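Local coordinates for cGAS/DncV-like nucleotidyltransferase in E. coli homolog (Elizabethkingia meningoseptica ATCC 13253 = NBRC 12535, PDB 6E0O), which probably joins nucleoside triphosphates into cyclic dinucleotides such as 3',3'-c-di-AMP with the help of magnesium, as the second messenger synthase of a CBASS antiphage system, at residues Lys22-Leu34 / Val126-Ile138. Residues are numbered along the deposited sequence; the frame is centred on the assembly and turned at random.
Sequences KCQNAITQITAAL and VNGNSNRITADVI. With nucleotides of chain B.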
# COMPACT_ATOMS: atom_id res chain seq x y z
N LYS A 22 -17.11 9.28 4.14
CA LYS A 22 -17.16 7.96 4.77
C LYS A 22 -15.78 7.53 5.26
O LYS A 22 -15.69 6.74 6.20
CB LYS A 22 -17.76 6.93 3.81
CG LYS A 22 -19.26 7.10 3.58
CD LYS A 22 -19.82 6.10 2.56
CE LYS A 22 -19.88 4.68 3.09
NZ LYS A 22 -20.43 3.73 2.06
N CYS A 23 -14.71 8.04 4.65
CA CYS A 23 -13.37 7.78 5.16
C CYS A 23 -13.12 8.56 6.45
O CYS A 23 -12.67 7.99 7.45
CB CYS A 23 -12.32 8.14 4.10
SG CYS A 23 -10.62 7.84 4.64
N GLN A 24 -13.41 9.86 6.42
CA GLN A 24 -13.30 10.68 7.62
C GLN A 24 -14.09 10.07 8.77
O GLN A 24 -13.60 10.00 9.90
CB GLN A 24 -13.80 12.09 7.32
CG GLN A 24 -13.01 12.82 6.23
CD GLN A 24 -13.62 14.16 5.85
OE1 GLN A 24 -14.78 14.45 6.18
NE2 GLN A 24 -12.85 14.99 5.15
N ASN A 25 -15.31 9.61 8.50
CA ASN A 25 -16.15 9.05 9.55
C ASN A 25 -15.50 7.82 10.17
O ASN A 25 -15.49 7.64 11.39
CB ASN A 25 -17.54 8.69 9.02
CG ASN A 25 -18.40 9.90 8.78
OD1 ASN A 25 -18.09 11.01 9.24
ND2 ASN A 25 -19.51 9.70 8.08
N ALA A 26 -14.97 6.93 9.33
CA ALA A 26 -14.29 5.75 9.86
C ALA A 26 -13.11 6.15 10.74
O ALA A 26 -12.94 5.62 11.84
CB ALA A 26 -13.83 4.85 8.72
N ILE A 27 -12.28 7.08 10.26
CA ILE A 27 -11.10 7.47 11.03
C ILE A 27 -11.51 8.08 12.36
O ILE A 27 -10.96 7.75 13.42
CB ILE A 27 -10.18 8.39 10.21
CG1 ILE A 27 -9.61 7.65 9.00
CG2 ILE A 27 -9.06 8.94 11.08
CD1 ILE A 27 -8.93 8.55 8.01
N THR A 28 -12.50 8.98 12.34
CA THR A 28 -12.95 9.63 13.57
C THR A 28 -13.46 8.61 14.58
O THR A 28 -13.08 8.63 15.76
CB THR A 28 -14.04 10.65 13.24
OG1 THR A 28 -13.47 11.67 12.41
CG2 THR A 28 -14.63 11.27 14.51
N GLN A 29 -14.36 7.72 14.14
CA GLN A 29 -14.97 6.78 15.07
C GLN A 29 -13.94 5.81 15.62
O GLN A 29 -13.95 5.51 16.82
CB GLN A 29 -16.09 6.02 14.38
CG GLN A 29 -17.30 6.86 14.04
CD GLN A 29 -18.34 6.05 13.29
OE1 GLN A 29 -18.55 4.88 13.60
NE2 GLN A 29 -18.97 6.66 12.30
N ILE A 30 -13.08 5.28 14.75
CA ILE A 30 -12.09 4.30 15.19
C ILE A 30 -11.08 4.95 16.12
O ILE A 30 -10.70 4.38 17.15
CB ILE A 30 -11.45 3.60 13.98
CG1 ILE A 30 -12.50 2.65 13.40
CG2 ILE A 30 -10.19 2.89 14.40
CD1 ILE A 30 -12.22 2.17 12.03
N THR A 31 -10.63 6.16 15.78
CA THR A 31 -9.70 6.86 16.64
C THR A 31 -10.27 7.03 18.05
O THR A 31 -9.57 6.77 19.03
CB THR A 31 -9.34 8.21 16.02
OG1 THR A 31 -8.65 7.99 14.78
CG2 THR A 31 -8.46 9.02 16.94
N ALA A 32 -11.54 7.42 18.16
CA ALA A 32 -12.14 7.61 19.47
C ALA A 32 -12.15 6.30 20.26
O ALA A 32 -11.82 6.27 21.45
CB ALA A 32 -13.56 8.18 19.34
N ALA A 33 -12.50 5.20 19.60
CA ALA A 33 -12.53 3.90 20.27
C ALA A 33 -11.15 3.52 20.79
O ALA A 33 -11.01 3.01 21.91
CB ALA A 33 -13.08 2.84 19.32
N LEU A 34 -10.11 3.76 19.98
CA LEU A 34 -8.76 3.38 20.40
C LEU A 34 -8.24 4.30 21.50
O LEU A 34 -7.61 3.84 22.45
CB LEU A 34 -7.83 3.39 19.19
CG LEU A 34 -8.19 2.38 18.10
CD1 LEU A 34 -7.28 2.58 16.89
CD2 LEU A 34 -8.11 0.95 18.60
N VAL A 126 -12.66 -3.53 11.05
CA VAL A 126 -13.89 -2.91 11.52
C VAL A 126 -14.76 -2.68 10.29
O VAL A 126 -14.52 -1.75 9.51
CB VAL A 126 -13.64 -1.61 12.29
CG1 VAL A 126 -14.97 -1.07 12.81
CG2 VAL A 126 -12.64 -1.82 13.43
N ASN A 127 -15.77 -3.52 10.12
CA ASN A 127 -16.62 -3.44 8.94
C ASN A 127 -17.40 -2.13 8.93
O ASN A 127 -17.89 -1.67 9.97
CB ASN A 127 -17.55 -4.63 8.90
CG ASN A 127 -16.80 -5.92 8.63
OD1 ASN A 127 -16.97 -6.91 9.33
ND2 ASN A 127 -15.97 -5.91 7.60
N GLY A 128 -17.50 -1.53 7.75
CA GLY A 128 -18.18 -0.27 7.58
C GLY A 128 -19.69 -0.44 7.51
O GLY A 128 -20.26 -1.49 7.80
N ASN A 129 -20.34 0.65 7.12
CA ASN A 129 -21.80 0.70 7.03
C ASN A 129 -22.16 1.83 6.08
O ASN A 129 -21.30 2.33 5.34
CB ASN A 129 -22.41 0.81 8.43
CG ASN A 129 -21.98 2.06 9.16
OD1 ASN A 129 -21.71 3.09 8.55
ND2 ASN A 129 -21.92 1.98 10.48
N SER A 130 -23.43 2.22 6.08
CA SER A 130 -23.89 3.22 5.13
C SER A 130 -23.12 4.53 5.26
O SER A 130 -23.07 5.31 4.31
CB SER A 130 -25.37 3.52 5.36
OG SER A 130 -26.16 2.37 5.19
N ASN A 131 -22.55 4.80 6.44
CA ASN A 131 -21.91 6.08 6.71
C ASN A 131 -20.41 6.01 6.94
O ASN A 131 -19.79 7.06 7.20
CB ASN A 131 -22.58 6.75 7.91
CG ASN A 131 -24.02 7.12 7.65
OD1 ASN A 131 -24.35 7.60 6.56
ND2 ASN A 131 -24.88 6.88 8.62
N ARG A 132 -19.79 4.84 6.85
CA ARG A 132 -18.35 4.77 7.05
C ARG A 132 -17.78 3.61 6.25
O ARG A 132 -18.42 2.57 6.12
CB ARG A 132 -17.96 4.68 8.53
CG ARG A 132 -18.15 3.34 9.16
CD ARG A 132 -17.66 3.28 10.65
NE ARG A 132 -17.85 1.90 11.02
CZ ARG A 132 -18.73 1.43 11.89
NH1 ARG A 132 -19.46 2.26 12.63
NH2 ARG A 132 -18.84 0.13 12.05
N ILE A 133 -16.58 3.82 5.72
CA ILE A 133 -15.88 2.75 5.04
C ILE A 133 -15.40 1.72 6.06
O ILE A 133 -15.30 1.99 7.26
CB ILE A 133 -14.70 3.27 4.19
CG1 ILE A 133 -13.68 3.98 5.07
CG2 ILE A 133 -15.22 4.18 3.08
CD1 ILE A 133 -12.45 4.46 4.29
N THR A 134 -15.08 0.53 5.56
CA THR A 134 -14.39 -0.47 6.35
C THR A 134 -12.95 -0.03 6.59
O THR A 134 -12.31 0.60 5.75
CB THR A 134 -14.43 -1.80 5.60
OG1 THR A 134 -15.78 -2.25 5.55
CG2 THR A 134 -13.56 -2.84 6.27
N ALA A 135 -12.45 -0.39 7.76
CA ALA A 135 -11.10 -0.05 8.15
C ALA A 135 -10.38 -1.29 8.64
O ALA A 135 -10.97 -2.14 9.32
CB ALA A 135 -11.07 1.00 9.27
N ASP A 136 -9.10 -1.38 8.29
CA ASP A 136 -8.19 -2.34 8.87
C ASP A 136 -7.35 -1.59 9.89
O ASP A 136 -6.64 -0.65 9.52
CB ASP A 136 -7.28 -2.90 7.78
CG ASP A 136 -7.97 -3.92 6.91
OD1 ASP A 136 -9.12 -4.29 7.22
OD2 ASP A 136 -7.34 -4.37 5.92
N VAL A 137 -7.43 -1.99 11.15
CA VAL A 137 -6.64 -1.38 12.21
C VAL A 137 -5.42 -2.26 12.45
O VAL A 137 -5.56 -3.46 12.72
CB VAL A 137 -7.47 -1.19 13.49
CG1 VAL A 137 -6.61 -0.62 14.60
CG2 VAL A 137 -8.67 -0.30 13.19
N ILE A 138 -4.24 -1.67 12.36
CA ILE A 138 -2.98 -2.40 12.42
C ILE A 138 -2.25 -2.01 13.70
O ILE A 138 -1.48 -1.04 13.69
CB ILE A 138 -2.12 -2.13 11.17
CG1 ILE A 138 -2.93 -2.44 9.91
CG2 ILE A 138 -0.86 -2.95 11.22
CD1 ILE A 138 -2.51 -1.66 8.72
P A B 2 -2.61 -8.13 3.20
OP1 A B 2 -1.45 -8.75 3.90
OP2 A B 2 -3.82 -8.95 2.92
O5' A B 2 -3.08 -6.87 4.06
C5' A B 2 -3.88 -7.03 5.23
C4' A B 2 -3.74 -5.86 6.17
O4' A B 2 -2.41 -5.90 6.75
C3' A B 2 -3.89 -4.49 5.53
O3' A B 2 -4.51 -3.58 6.44
C2' A B 2 -2.45 -4.06 5.27
O2' A B 2 -2.24 -2.67 5.23
C1' A B 2 -1.71 -4.71 6.44
N9 A B 2 -0.33 -5.07 6.11
C8 A B 2 0.08 -6.12 5.32
N7 A B 2 1.38 -6.20 5.18
C5 A B 2 1.86 -5.12 5.92
C6 A B 2 3.16 -4.65 6.17
N6 A B 2 4.28 -5.20 5.70
N1 A B 2 3.26 -3.56 6.95
C2 A B 2 2.17 -2.97 7.43
N3 A B 2 0.89 -3.33 7.27
C4 A B 2 0.81 -4.42 6.49
O HOH W 1 -19.30 1.22 3.63
O HOH W 2 -22.23 1.69 2.28
O HOH W 3 -21.02 4.92 10.85
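I30 carries the tight part of this contact: its CD1 presses on A135 CB at 3.2 Å, closer than usual for carbons. The I30 and V126 side chains meet tip to tip, CD1 nearest V126 CB, while I30 CG2 rests against V137 CG2 at 3.7 Å, the two side chains running in opposite directions. L34 CD1 extends the apolar layer to V137 CG1. Toward the helix start, I133 holds CG1 between its backbone N and carbonyl carbon (chi1 61°), which sends CD1 onto CA and CB of C23 and lays CG1 against A26 CB at 3.8 Å. I133 N donates a hydrogen bond to K22 O at 3.1 Å, above the carbonyl plane and on the face opposite A26 N, so one oxygen serves both helix and loop.

Polar links join this core to the rim. N25 ND2 gives an almost straight bond to N131 O (2.8 Å, 169°), lying in both the carbonyl and the amide plane. Buried R132 crosses Q29, guanidinium and amide nearly perpendicular; its bent NH1 bond to Q29 OE1 (2.9 Å) and straighter NH2 bond to N127 O help to fix the group. Exposed N129, S130 and N131 form the looser, wetter side with K22, whose NZ is hydrogen-bonded to N59 OD1 and reaches N129 O through two waters.

Helix 21-38 thus packs on the nucleotidyltransferase sheet, with F113 of helix 98-113 beside Q29, V126 and R132. Strand 135-147 lies between 62-68 and 124-126; OD2 of D136, a probable magnesium ligand, lies near O3' of nucleotide A2 of chain B.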